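Local structure of uncharacterized protein (3M33) at residues E152-A156 against V157-I161; E35-F38 against D39-S43; P174-E177 against D178-M181; A193-D196 against A197-V201; A64-G67 against P68-A71. The protein is of unknown function but is probably a methyltransferase with a Rossmann-like fold. One frame throughout, in Å; residues are numbered along the deposited sequence.

Contact 1. Residues E152-A156 against V157-I161; sequences ERLAA and VGWDI
Val157 opens the turn in which a Schellman motif ends helix 149-156 and hands the chain to strand 160-173. Its N-H points back into the last helical turn and bonds to Arg153 O at 3.2 Å, with a weak second bond to Leu154 O. With CG1 anti to the carbonyl carbon (chi1 -69°), CG2 is tucked under the helix end, 3.5 Å from Leu154 O, while the side chain also reaches Leu126 and Pro129. Cutting this side chain back to alanine would take away the CG1 and CG2 methyls, probably opening a gap at the helix end toward Leu126 and Pro129. Gly158 follows at positive phi (69°) as the C-prime residue; its N donates to Ala155 O at 2.9 Å, approaching from above the carbonyl plane. Trp159 N then closes the wider loop of the motif on Leu154 O, also at 2.9 Å and nearly straight at 163°. Leu154 turns inward beside this turn, among Phe138, Val213 and Ala215 of the sheet, and crosses the Trp159 side chain at a slant, CD2 lying 3.8 Å from Trp159 CB. Farther along, Ile161 brings its CG1 within 4.2 Å of the other branch of the same leucine, CD1.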
loop_
_atom_site.group_PDB
_atom_site.type_symbol
_atom_site.label_atom_id
_atom_site.label_comp_id
_atom_site.label_asym_id
_atom_site.label_seq_id
_atom_site.Cartn_x
_atom_site.Cartn_y
_atom_site.Cartn_z
ATOM N N GLU A 152 -0.264 15.503 7.416
ATOM C CA GLU A 152 0.423 16.769 7.111
ATOM C C GLU A 152 0.268 17.137 5.643
ATOM O O GLU A 152 -0.047 18.284 5.301
ATOM C CB GLU A 152 1.920 16.683 7.440
ATOM C CG GLU A 152 2.250 16.437 8.918
ATOM C CD GLU A 152 3.710 16.036 9.144
ATOM O OE1 GLU A 152 4.460 15.927 8.145
ATOM O OE2 GLU A 152 4.103 15.820 10.318
ATOM N N ARG A 153 0.494 16.174 4.756
ATOM C CA ARG A 153 0.403 16.496 3.331
ATOM C C ARG A 153 -1.029 16.794 2.910
ATOM O O ARG A 153 -1.264 17.670 2.087
ATOM C CB ARG A 153 1.040 15.411 2.473
ATOM C CG ARG A 153 2.546 15.534 2.465
ATOM C CD ARG A 153 3.229 14.275 2.010
ATOM N NE ARG A 153 4.656 14.519 1.872
ATOM C CZ ARG A 153 5.525 13.641 1.386
ATOM N NH1 ARG A 153 5.109 12.440 1.003
ATOM N NH2 ARG A 153 6.812 13.968 1.286
ATOM N N LEU A 154 -1.991 16.103 3.511
ATOM C CA LEU A 154 -3.393 16.365 3.201
ATOM C C LEU A 154 -3.796 17.762 3.709
ATOM O O LEU A 154 -4.535 18.481 3.034
ATOM C CB LEU A 154 -4.307 15.269 3.774
ATOM C CG LEU A 154 -4.303 13.900 3.070
ATOM C CD1 LEU A 154 -4.875 12.852 3.989
ATOM C CD2 LEU A 154 -5.092 13.934 1.771
ATOM N N ALA A 155 -3.325 18.136 4.900
ATOM C CA ALA A 155 -3.548 19.510 5.385
ATOM C C ALA A 155 -2.964 20.507 4.387
ATOM O O ALA A 155 -3.598 21.496 4.032
ATOM C CB ALA A 155 -2.933 19.728 6.785
ATOM N N ALA A 156 -1.757 20.227 3.914
ATOM C CA ALA A 156 -1.082 21.152 3.009
ATOM C C ALA A 156 -1.848 21.418 1.705
ATOM O O ALA A 156 -1.716 22.489 1.121
ATOM C CB ALA A 156 0.351 20.684 2.723
ATOM N N VAL A 157 -2.646 20.462 1.236
ATOM C CA VAL A 157 -3.432 20.716 0.027
ATOM C C VAL A 157 -4.895 21.021 0.339
ATOM O O VAL A 157 -5.736 21.019 -0.554
ATOM C CB VAL A 157 -3.343 19.569 -1.013
ATOM C CG1 VAL A 157 -1.943 19.498 -1.622
ATOM C CG2 VAL A 157 -3.747 18.230 -0.395
ATOM N N GLY A 158 -5.193 21.288 1.606
ATOM C CA GLY A 158 -6.545 21.650 2.012
ATOM C C GLY A 158 -7.574 20.530 1.912
ATOM O O GLY A 158 -8.742 20.785 1.615
ATOM N N TRP A 159 -7.145 19.294 2.162
ATOM C CA TRP A 159 -8.057 18.149 2.180
ATOM C C TRP A 159 -8.451 17.758 3.609
ATOM O O TRP A 159 -7.672 17.941 4.538
ATOM C CB TRP A 159 -7.425 16.955 1.445
ATOM C CG TRP A 159 -7.606 17.040 -0.044
ATOM C CD1 TRP A 159 -7.370 18.134 -0.836
ATOM C CD2 TRP A 159 -8.079 16.007 -0.919
ATOM N NE1 TRP A 159 -7.672 17.845 -2.140
ATOM C CE2 TRP A 159 -8.106 16.546 -2.222
ATOM C CE3 TRP A 159 -8.487 14.680 -0.728
ATOM C CZ2 TRP A 159 -8.518 15.804 -3.328
ATOM C CZ3 TRP A 159 -8.903 13.949 -1.820
ATOM C CH2 TRP A 159 -8.915 14.510 -3.105
ATOM N N ASP A 160 -9.656 17.212 3.777
ATOM C CA ASP A 160 -10.139 16.804 5.091
ATOM C C ASP A 160 -10.073 15.293 5.273
ATOM O O ASP A 160 -10.411 14.534 4.365
ATOM C CB ASP A 160 -11.592 17.220 5.274
ATOM C CG ASP A 160 -11.790 18.703 5.132
ATOM O OD1 ASP A 160 -11.265 19.448 5.981
ATOM O OD2 ASP A 160 -12.474 19.120 4.172
ATOM N N ILE A 161 -9.674 14.857 6.463
ATOM C CA ILE A 161 -9.757 13.444 6.793
ATOM C C ILE A 161 -11.193 13.122 7.194
ATOM O O ILE A 161 -11.764 13.783 8.052
ATOM C CB ILE A 161 -8.773 13.076 7.909
ATOM C CG1 ILE A 161 -7.338 13.200 7.393
ATOM C CG2 ILE A 161 -9.025 11.662 8.404
ATOM C CD1 ILE A 161 -6.293 12.981 8.455
#

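Contact 2. Residues E35-F38 against D39-S43; sequences ELTF and DLWLS
Thr37 and Trp41 lie side by side one turn apart on helix 36-45, and the methyl of the threonine rests on the indole. Thr37 CG2 sits 3.7 Å from the centroid of the five-membered ring of Trp41, a CH-pi contact over the face that is displaced toward the rim, with Trp41 NE1 3.4 Å from the methyl. With the threonine OG1 beside the backbone N (chi1 -56°), CG2 falls anti to that N, the direction that carries the methyl to the ring. Phe38 and Leu42 also lie side by side, in a looser apolar contact, Phe38 CE2 4.2 Å from Leu42 CD2. The helix bonds from Trp41 N to Thr37 O and from Leu42 N to Phe38 O, both 2.9 Å, fix the spacing of the two pairs. Farther out, Trp41 packs on Leu139, Leu212 and Ala163 of the sheet, and Phe38 on Val116 and Val141. A serine in place of Trp41 would probably leave the Thr37 methyl without its aromatic seat and open a gap against these strands. Asp39 OD1 meets the Phe38 ring at its edge, in plane, and pairs with Arg118, while OD2 pairs with Arg65; Glu35 bridges Arg118, Arg119 and Arg210. Clustered arginines would be expected to stabilise both carboxylates in their charged form.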
loop_
_atom_site.group_PDB
_atom_site.type_symbol
_atom_site.label_atom_id
_atom_site.label_comp_id
_atom_site.label_asym_id
_atom_site.label_seq_id
_atom_site.Cartn_x
_atom_site.Cartn_y
_atom_site.Cartn_z
ATOM N N GLU A 35 -5.288 -5.249 7.519
ATOM C CA GLU A 35 -5.720 -4.511 6.325
ATOM C C GLU A 35 -7.134 -4.858 5.877
ATOM O O GLU A 35 -7.598 -4.353 4.865
ATOM C CB GLU A 35 -4.715 -4.672 5.177
ATOM C CG GLU A 35 -3.404 -3.917 5.429
ATOM C CD GLU A 35 -2.358 -4.143 4.350
ATOM O OE1 GLU A 35 -2.746 -4.385 3.193
ATOM O OE2 GLU A 35 -1.145 -4.068 4.660
ATOM N N LEU A 36 -7.840 -5.696 6.632
ATOM C CA LEU A 36 -9.231 -6.023 6.273
ATOM C C LEU A 36 -10.107 -4.775 6.149
ATOM O O LEU A 36 -10.960 -4.698 5.266
ATOM C CB LEU A 36 -9.876 -6.983 7.275
ATOM C CG LEU A 36 -9.294 -8.396 7.336
ATOM C CD1 LEU A 36 -9.945 -9.195 8.473
ATOM C CD2 LEU A 36 -9.444 -9.110 5.991
ATOM N N THR A 37 -9.901 -3.801 7.032
ATOM C CA THR A 37 -10.769 -2.622 7.057
ATOM C C THR A 37 -10.528 -1.798 5.811
ATOM O O THR A 37 -11.461 -1.255 5.224
ATOM C CB THR A 37 -10.559 -1.768 8.333
ATOM O OG1 THR A 37 -10.756 -2.594 9.487
ATOM C CG2 THR A 37 -11.568 -0.611 8.390
ATOM N N PHE A 38 -9.271 -1.748 5.381
ATOM C CA PHE A 38 -8.912 -1.038 4.164
ATOM C C PHE A 38 -9.625 -1.666 2.959
ATOM O O PHE A 38 -10.148 -0.960 2.103
ATOM C CB PHE A 38 -7.388 -1.070 3.965
ATOM C CG PHE A 38 -6.931 -0.516 2.637
ATOM C CD1 PHE A 38 -6.614 0.825 2.500
ATOM C CD2 PHE A 38 -6.798 -1.344 1.537
ATOM C CE1 PHE A 38 -6.183 1.326 1.299
ATOM C CE2 PHE A 38 -6.361 -0.848 0.320
ATOM C CZ PHE A 38 -6.060 0.493 0.201
ATOM N N ASP A 39 -9.645 -2.993 2.888
ATOM C CA ASP A 39 -10.337 -3.668 1.786
ATOM C C ASP A 39 -11.819 -3.335 1.808
ATOM O O ASP A 39 -12.403 -3.080 0.771
ATOM C CB ASP A 39 -10.196 -5.196 1.866
ATOM C CG ASP A 39 -8.790 -5.672 1.591
ATOM O OD1 ASP A 39 -7.913 -4.832 1.298
ATOM O OD2 ASP A 39 -8.566 -6.894 1.690
ATOM N N LEU A 40 -12.433 -3.382 2.989
ATOM C CA LEU A 40 -13.843 -3.025 3.114
ATOM C C LEU A 40 -14.117 -1.586 2.670
ATOM O O LEU A 40 -15.073 -1.330 1.952
ATOM C CB LEU A 40 -14.310 -3.155 4.559
ATOM C CG LEU A 40 -14.660 -4.537 5.083
ATOM C CD1 LEU A 40 -15.701 -4.360 6.181
ATOM C CD2 LEU A 40 -15.186 -5.439 3.958
ATOM N N TRP A 41 -13.290 -0.643 3.120
ATOM C CA TRP A 41 -13.502 0.757 2.771
ATOM C C TRP A 41 -13.354 0.942 1.259
ATOM O O TRP A 41 -14.131 1.659 0.627
ATOM C CB TRP A 41 -12.484 1.637 3.477
ATOM C CG TRP A 41 -12.740 1.838 4.943
ATOM C CD1 TRP A 41 -13.682 1.223 5.705
ATOM C CD2 TRP A 41 -12.034 2.734 5.816
ATOM N NE1 TRP A 41 -13.607 1.677 7.002
ATOM C CE2 TRP A 41 -12.604 2.607 7.092
ATOM C CE3 TRP A 41 -10.970 3.630 5.635
ATOM C CZ2 TRP A 41 -12.155 3.349 8.190
ATOM C CZ3 TRP A 41 -10.524 4.358 6.718
ATOM C CH2 TRP A 41 -11.116 4.212 7.983
ATOM N N LEU A 42 -12.346 0.292 0.683
ATOM C CA LEU A 42 -12.097 0.432 -0.744
ATOM C C LEU A 42 -13.291 -0.108 -1.532
ATOM O O LEU A 42 -13.802 0.530 -2.438
ATOM C CB LEU A 42 -10.817 -0.310 -1.127
ATOM C CG LEU A 42 -10.500 -0.386 -2.624
ATOM C CD1 LEU A 42 -10.585 0.994 -3.279
ATOM C CD2 LEU A 42 -9.115 -1.030 -2.836
ATOM N N SER A 43 -13.746 -1.293 -1.152
ATOM C CA SER A 43 -14.875 -1.905 -1.819
ATOM C C SER A 43 -16.120 -1.004 -1.796
ATOM O O SER A 43 -16.810 -0.880 -2.810
ATOM C CB SER A 43 -15.177 -3.265 -1.194
ATOM O OG SER A 43 -16.323 -3.802 -1.800
#

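Contact 3. Residues P174-E177 against D178-M181; sequences PTWE and DWQM
The indole of Trp176 carries the side chain of Gln180 on one face: CG of the glutamine lies 3.6 Å from the centroid of the six-membered ring, a CH-pi contact displaced toward the rim. Gln180 leaves its backbone with CG anti to the carbonyl carbon (chi1 -74°) and runs on extended, across the indole at a slant; the placement of its amide, which comes too close to the ring, is doubtful. Trp176 also makes a cation-pi contact with Arg192. Its outer atom CZ3 approaches Trp179 at the edge, close to the plane of that ring and 4.0 Å from Trp179 CD1; the two side chains, though not their ring planes, run at about a right angle. Trp179 itself touches Ala173, Met204 and Tyr206 of the long strands 160-173 and 204-216.

At the start of the helix, polar groups take over. Thr175 holds OG1 between its backbone N and carbonyl carbon (chi1 70°), where the hydroxyl donates to Asp178 OD2 at 2.7 Å, meeting it from above the carboxylate plane. Thr175 OG1 also accepts a weak bond from Asp178 N, 3.3 Å away. Asp178 is thereby tied to the threonine through both backbone and side chain, and its OD1 is anchored by Ala26 N. Pro174 CD flanks Asp178 OD2 at 3.7 Å. The first full helix turn closes with Trp179 N on Thr175 O, 2.9 Å apart. Thr175 is thus the N-cap of helix 176-186, which starts shortly after strand 160-173 and is seated on the sheet by Trp179.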
loop_
_atom_site.group_PDB
_atom_site.type_symbol
_atom_site.label_atom_id
_atom_site.label_comp_id
_atom_site.label_asym_id
_atom_site.label_seq_id
_atom_site.Cartn_x
_atom_site.Cartn_y
_atom_site.Cartn_z
ATOM N N PRO A 174 8.103 -16.833 13.301
ATOM C CA PRO A 174 8.189 -18.217 13.802
ATOM C C PRO A 174 9.611 -18.676 14.105
ATOM O O PRO A 174 9.775 -19.568 14.926
ATOM C CB PRO A 174 7.585 -19.066 12.666
ATOM C CG PRO A 174 6.856 -18.082 11.780
ATOM C CD PRO A 174 7.589 -16.766 11.925
ATOM N N THR A 175 10.617 -18.082 13.472
ATOM C CA THR A 175 11.998 -18.505 13.714
ATOM C C THR A 175 12.976 -17.343 13.843
ATOM O O THR A 175 12.688 -16.209 13.427
ATOM C CB THR A 175 12.514 -19.407 12.590
ATOM O OG1 THR A 175 12.694 -18.617 11.415
ATOM C CG2 THR A 175 11.517 -20.534 12.298
ATOM N N TRP A 176 14.139 -17.644 14.420
ATOM C CA TRP A 176 15.213 -16.675 14.575
ATOM C C TRP A 176 15.538 -16.002 13.248
ATOM O O TRP A 176 15.709 -14.782 13.185
ATOM C CB TRP A 176 16.468 -17.360 15.148
ATOM C CG TRP A 176 17.733 -16.562 14.981
ATOM C CD1 TRP A 176 18.825 -16.906 14.238
ATOM C CD2 TRP A 176 18.039 -15.287 15.571
ATOM N NE1 TRP A 176 19.791 -15.931 14.331
ATOM C CE2 TRP A 176 19.332 -14.928 15.146
ATOM C CE3 TRP A 176 17.347 -14.419 16.419
ATOM C CZ2 TRP A 176 19.941 -13.734 15.533
ATOM C CZ3 TRP A 176 17.953 -13.238 16.807
ATOM C CH2 TRP A 176 19.235 -12.904 16.363
ATOM N N GLU A 177 15.614 -16.792 12.181
ATOM C CA GLU A 177 15.898 -16.234 10.860
ATOM C C GLU A 177 14.853 -15.189 10.477
ATOM O O GLU A 177 15.177 -14.126 9.930
ATOM C CB GLU A 177 15.937 -17.336 9.798
ATOM C CG GLU A 177 17.159 -18.229 9.882
ATOM C CD GLU A 177 17.163 -19.093 11.129
ATOM O OE1 GLU A 177 16.082 -19.578 11.534
ATOM O OE2 GLU A 177 18.254 -19.285 11.700
ATOM N N ASP A 178 13.593 -15.500 10.762
ATOM C CA ASP A 178 12.512 -14.575 10.463
ATOM C C ASP A 178 12.610 -13.313 11.323
ATOM O O ASP A 178 12.384 -12.203 10.839
ATOM C CB ASP A 178 11.164 -15.263 10.665
ATOM C CG ASP A 178 10.905 -16.329 9.626
ATOM O OD1 ASP A 178 10.936 -15.991 8.422
ATOM O OD2 ASP A 178 10.675 -17.495 10.013
ATOM N N TRP A 179 12.959 -13.488 12.596
ATOM C CA TRP A 179 13.131 -12.348 13.488
ATOM C C TRP A 179 14.228 -11.430 12.984
ATOM O O TRP A 179 14.076 -10.206 13.008
ATOM C CB TRP A 179 13.447 -12.805 14.911
ATOM C CG TRP A 179 13.440 -11.675 15.895
ATOM C CD1 TRP A 179 14.480 -11.263 16.675
ATOM C CD2 TRP A 179 12.345 -10.799 16.190
ATOM N NE1 TRP A 179 14.096 -10.198 17.448
ATOM C CE2 TRP A 179 12.791 -9.891 17.170
ATOM C CE3 TRP A 179 11.025 -10.701 15.728
ATOM C CZ2 TRP A 179 11.968 -8.895 17.697
ATOM C CZ3 TRP A 179 10.208 -9.713 16.252
ATOM C CH2 TRP A 179 10.679 -8.825 17.228
ATOM N N GLN A 180 15.327 -12.037 12.529
ATOM C CA GLN A 180 16.481 -11.317 11.980
ATOM C C GLN A 180 16.099 -10.519 10.760
ATOM O O GLN A 180 16.498 -9.366 10.614
ATOM C CB GLN A 180 17.565 -12.287 11.501
ATOM C CG GLN A 180 18.373 -12.981 12.554
ATOM C CD GLN A 180 19.555 -13.710 11.941
ATOM O OE1 GLN A 180 20.483 -14.104 12.640
ATOM N NE2 GLN A 180 19.532 -13.875 10.622
HETATM N N MSE A 181 15.376 -11.173 9.852
HETATM C CA MSE A 181 14.948 -10.538 8.617
HETATM C C MSE A 181 14.047 -9.334 8.895
HETATM O O MSE A 181 14.169 -8.304 8.242
HETATM C CB MSE A 181 14.240 -11.546 7.717
HETATM C CG MSE A 181 13.978 -11.029 6.319
HETATM SE SE MSE A 181 13.120 -12.383 5.230
HETATM C CE MSE A 181 14.228 -13.922 5.735
#

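Contact 4. Residues A193-D196 against A197-V201; sequences ADWD and AEATV
Trp195 presents one face of its indole squarely to the methyl of Ala199, four residues on. CB of Ala199 lies 3.7 Å from the centroid of the six-membered ring and only 14° off its normal, a CH-pi contact over the middle of the ring, in which CD2 and CE2 are the ring atoms nearest the methyl. CG of the tryptophan stands opposite its backbone N (chi1 174°), which swings the indole along the helix toward the C-terminal end, where Ala199 turns its methyl in. Asp196 takes another direction: its OD1 comes to the ring edge, in plane, while forming a salt bridge with Arg192. Trp195 and Glu198 both reach Met204 at the start of the following strand.

The backbone binds ring and methyl together. Trp195 O accepts two N-H groups, Ala199 N at 2.9 Å, tilted modestly from the carbonyl plane, and Glu198 N at 3.2 Å from above it. The bonds from Ala197 N to Ala193 O and from Glu198 N to Asp194 O are weak, their N-H groups pointing poorly at the acceptors, so the last helical turn is irregular. Ala199 is the first residue to leave helical geometry: this is the C-terminal end of helix 192-198, leading by a surface loop into strand 204-216.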
loop_
_atom_site.group_PDB
_atom_site.type_symbol
_atom_site.label_atom_id
_atom_site.label_comp_id
_atom_site.label_asym_id
_atom_site.label_seq_id
_atom_site.Cartn_x
_atom_site.Cartn_y
_atom_site.Cartn_z
ATOM N N ALA A 193 19.972 -12.486 22.107
ATOM C CA ALA A 193 19.575 -12.351 23.504
ATOM C C ALA A 193 18.068 -12.214 23.655
ATOM O O ALA A 193 17.449 -12.938 24.429
ATOM C CB ALA A 193 20.270 -11.163 24.137
ATOM N N ASP A 194 17.481 -11.277 22.921
ATOM C CA ASP A 194 16.037 -11.061 22.974
ATOM C C ASP A 194 15.264 -12.300 22.523
ATOM O O ASP A 194 14.209 -12.621 23.075
ATOM C CB ASP A 194 15.635 -9.858 22.113
ATOM C CG ASP A 194 16.251 -8.563 22.594
ATOM O OD1 ASP A 194 16.972 -8.589 23.615
ATOM O OD2 ASP A 194 16.015 -7.519 21.951
ATOM N N TRP A 195 15.783 -12.984 21.507
ATOM C CA TRP A 195 15.154 -14.202 21.025
ATOM C C TRP A 195 15.223 -15.257 22.119
ATOM O O TRP A 195 14.193 -15.800 22.530
ATOM C CB TRP A 195 15.829 -14.716 19.750
ATOM C CG TRP A 195 15.295 -16.045 19.315
ATOM C CD1 TRP A 195 15.783 -17.266 19.662
ATOM C CD2 TRP A 195 14.149 -16.293 18.478
ATOM N NE1 TRP A 195 15.026 -18.260 19.089
ATOM C CE2 TRP A 195 14.016 -17.690 18.359
ATOM C CE3 TRP A 195 13.234 -15.471 17.813
ATOM C CZ2 TRP A 195 13.002 -18.286 17.604
ATOM C CZ3 TRP A 195 12.227 -16.065 17.064
ATOM C CH2 TRP A 195 12.118 -17.459 16.970
ATOM N N ASP A 196 16.442 -15.521 22.595
ATOM C CA ASP A 196 16.701 -16.558 23.602
ATOM C C ASP A 196 15.902 -16.372 24.885
ATOM O O ASP A 196 15.624 -17.337 25.589
ATOM C CB ASP A 196 18.192 -16.641 23.932
ATOM C CG ASP A 196 18.972 -17.465 22.916
ATOM O OD1 ASP A 196 18.332 -18.177 22.110
ATOM O OD2 ASP A 196 20.226 -17.408 22.932
ATOM N N ALA A 197 15.516 -15.136 25.177
ATOM C CA ALA A 197 14.836 -14.838 26.427
ATOM C C ALA A 197 13.342 -14.585 26.277
ATOM O O ALA A 197 12.603 -14.664 27.256
ATOM C CB ALA A 197 15.495 -13.653 27.102
ATOM N N GLU A 198 12.882 -14.284 25.070
ATOM C CA GLU A 198 11.496 -13.855 24.925
ATOM C C GLU A 198 10.677 -14.674 23.917
ATOM O O GLU A 198 9.444 -14.586 23.888
ATOM C CB GLU A 198 11.453 -12.361 24.589
ATOM C CG GLU A 198 10.089 -11.707 24.753
ATOM C CD GLU A 198 10.153 -10.202 24.561
ATOM O OE1 GLU A 198 11.209 -9.604 24.876
ATOM O OE2 GLU A 198 9.151 -9.617 24.095
ATOM N N ALA A 199 11.360 -15.469 23.098
ATOM C CA ALA A 199 10.684 -16.289 22.102
ATOM C C ALA A 199 9.916 -17.408 22.785
ATOM O O ALA A 199 10.441 -18.062 23.681
ATOM C CB ALA A 199 11.687 -16.874 21.132
ATOM N N THR A 200 8.682 -17.641 22.358
ATOM C CA THR A 200 7.932 -18.788 22.860
ATOM C C THR A 200 7.920 -19.894 21.813
ATOM O O THR A 200 8.699 -19.872 20.860
ATOM C CB THR A 200 6.491 -18.404 23.205
ATOM O OG1 THR A 200 5.797 -18.040 22.005
ATOM C CG2 THR A 200 6.471 -17.228 24.176
ATOM N N VAL A 201 7.033 -20.862 21.988
ATOM C CA VAL A 201 6.887 -21.921 21.002
ATOM C C VAL A 201 6.373 -21.323 19.684
ATOM O O VAL A 201 6.731 -21.767 18.592
ATOM C CB VAL A 201 5.925 -23.027 21.504
ATOM C CG1 VAL A 201 4.619 -22.419 22.029
ATOM C CG2 VAL A 201 5.649 -24.027 20.399
#

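Contact 5. Residues A64-G67 against P68-A71; sequences ARFG and PQAA
Phe66 extends its ring beside the side-chain amide of Gln69, with Phe66 CD1 4.0 Å from Gln69 NE2. The two side chains cross at a slant, yet their flat groups are turned only 23° apart. Chi1 of -68° places the phenylalanine ring opposite its carbonyl carbon, and the ring also packs on Leu46 and Arg118, while Gln69 touches Leu46 as well. On the helix side, CZ of Phe66 lies 3.4 Å above the plane of the Arg65 guanidinium, toward its rim; the arginine has Asp39 as its main partner, and its NH1 bonds a glycerol probably left from crystallisation.

The backbone passes into a tighter turn here. Gln69 N bonds to Phe66 O at 3.0 Å and Ala70 N to Gly67 O at 3.1 Å, each donor above the carbonyl plane, as suits tight i+3 turns. Pro68 has no N-H to give, and its CD instead sits 3.4 Å from Ala64 O, where the next helical donor would have come. A water donates to both Gly67 O and Ala70 O, each at 2.8 Å, bridging the turn. The end of this helical region runs into a short 3-10 turn ahead of strand 72-77, part of a beta-alpha-beta unit whose first strand-to-helix turn has a glycine-rich pattern, consistent with a Rossmann-like methyltransferase.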
loop_
_atom_site.group_PDB
_atom_site.type_symbol
_atom_site.label_atom_id
_atom_site.label_comp_id
_atom_site.label_asym_id
_atom_site.label_seq_id
_atom_site.Cartn_x
_atom_site.Cartn_y
_atom_site.Cartn_z
ATOM N N ALA A 64 -6.131 -6.022 -10.314
ATOM C CA ALA A 64 -6.788 -7.236 -10.769
ATOM C C ALA A 64 -7.996 -7.527 -9.916
ATOM O O ALA A 64 -9.038 -7.921 -10.397
ATOM C CB ALA A 64 -5.823 -8.413 -10.718
ATOM N N ARG A 65 -7.843 -7.337 -8.626
ATOM C CA ARG A 65 -8.883 -7.720 -7.701
ATOM C C ARG A 65 -10.058 -6.717 -7.579
ATOM O O ARG A 65 -11.215 -7.129 -7.439
ATOM C CB ARG A 65 -8.204 -7.959 -6.358
ATOM C CG ARG A 65 -9.084 -8.190 -5.199
ATOM C CD ARG A 65 -8.223 -8.443 -3.983
ATOM N NE ARG A 65 -9.039 -8.310 -2.791
ATOM C CZ ARG A 65 -8.566 -7.991 -1.598
ATOM N NH1 ARG A 65 -7.268 -7.761 -1.429
ATOM N NH2 ARG A 65 -9.397 -7.903 -0.576
ATOM N N PHE A 66 -9.771 -5.413 -7.625
ATOM C CA PHE A 66 -10.809 -4.387 -7.431
ATOM C C PHE A 66 -11.107 -3.637 -8.716
ATOM O O PHE A 66 -12.172 -3.040 -8.862
ATOM C CB PHE A 66 -10.374 -3.348 -6.395
ATOM C CG PHE A 66 -10.272 -3.879 -5.011
ATOM C CD1 PHE A 66 -11.400 -3.964 -4.202
ATOM C CD2 PHE A 66 -9.060 -4.291 -4.503
ATOM C CE1 PHE A 66 -11.313 -4.443 -2.899
ATOM C CE2 PHE A 66 -8.961 -4.788 -3.195
ATOM C CZ PHE A 66 -10.086 -4.858 -2.396
ATOM N N GLY A 67 -10.147 -3.652 -9.628
ATOM C CA GLY A 67 -10.243 -2.949 -10.894
ATOM C C GLY A 67 -11.515 -3.139 -11.707
ATOM O O GLY A 67 -12.062 -2.169 -12.229
ATOM N N PRO A 68 -11.998 -4.385 -11.836
ATOM C CA PRO A 68 -13.197 -4.557 -12.664
ATOM C C PRO A 68 -14.444 -3.894 -12.079
ATOM O O PRO A 68 -15.434 -3.741 -12.791
ATOM C CB PRO A 68 -13.377 -6.082 -12.716
ATOM C CG PRO A 68 -12.005 -6.640 -12.443
ATOM C CD PRO A 68 -11.430 -5.678 -11.418
ATOM N N GLN A 69 -14.393 -3.490 -10.816
ATOM C CA GLN A 69 -15.569 -2.932 -10.152
ATOM C C GLN A 69 -15.700 -1.453 -10.475
ATOM O O GLN A 69 -16.751 -0.855 -10.257
ATOM C CB GLN A 69 -15.508 -3.160 -8.630
ATOM C CG GLN A 69 -16.257 -4.394 -8.172
ATOM C CD GLN A 69 -16.094 -4.677 -6.685
ATOM O OE1 GLN A 69 -17.062 -5.023 -6.000
ATOM N NE2 GLN A 69 -14.865 -4.535 -6.177
ATOM N N ALA A 70 -14.638 -0.876 -11.026
ATOM C CA ALA A 70 -14.608 0.550 -11.374
ATOM C C ALA A 70 -14.850 0.798 -12.868
ATOM O O ALA A 70 -14.759 -0.117 -13.680
ATOM C CB ALA A 70 -13.247 1.161 -10.956
ATOM N N ALA A 71 -15.148 2.042 -13.231
ATOM C CA ALA A 71 -15.292 2.415 -14.635
ATOM C C ALA A 71 -13.939 2.346 -15.321
ATOM O O ALA A 71 -13.837 1.927 -16.469
ATOM C CB ALA A 71 -15.844 3.842 -14.758
HETATM O O HOH W 1 -12.319 -1.080 -14.780
#

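Along the chain the order is contact 2, contact 5, contact 1, contact 3, contact 4, and all five lie at or near helix ends around one mixed sheet. Contacts 2 and 5 are about 14 Å apart between centres and touch: the Asp39-Arg65 salt bridge and the packing of Leu42 on Phe66 join helices 36-45 and 61-66. Contacts 3 and 4, about 11 Å apart between centres, also touch, Trp195 lying against Thr175 and Trp179. Contact 1 touches none of the others, though its nearest atoms come within about 8 Å of contact 2; its centre is about 38 Å from that of contact 3, although strand 160-173 runs between them. This long strand carries the helical pair 176-186 and 192-198 away from what is probably a Rossmann-like core.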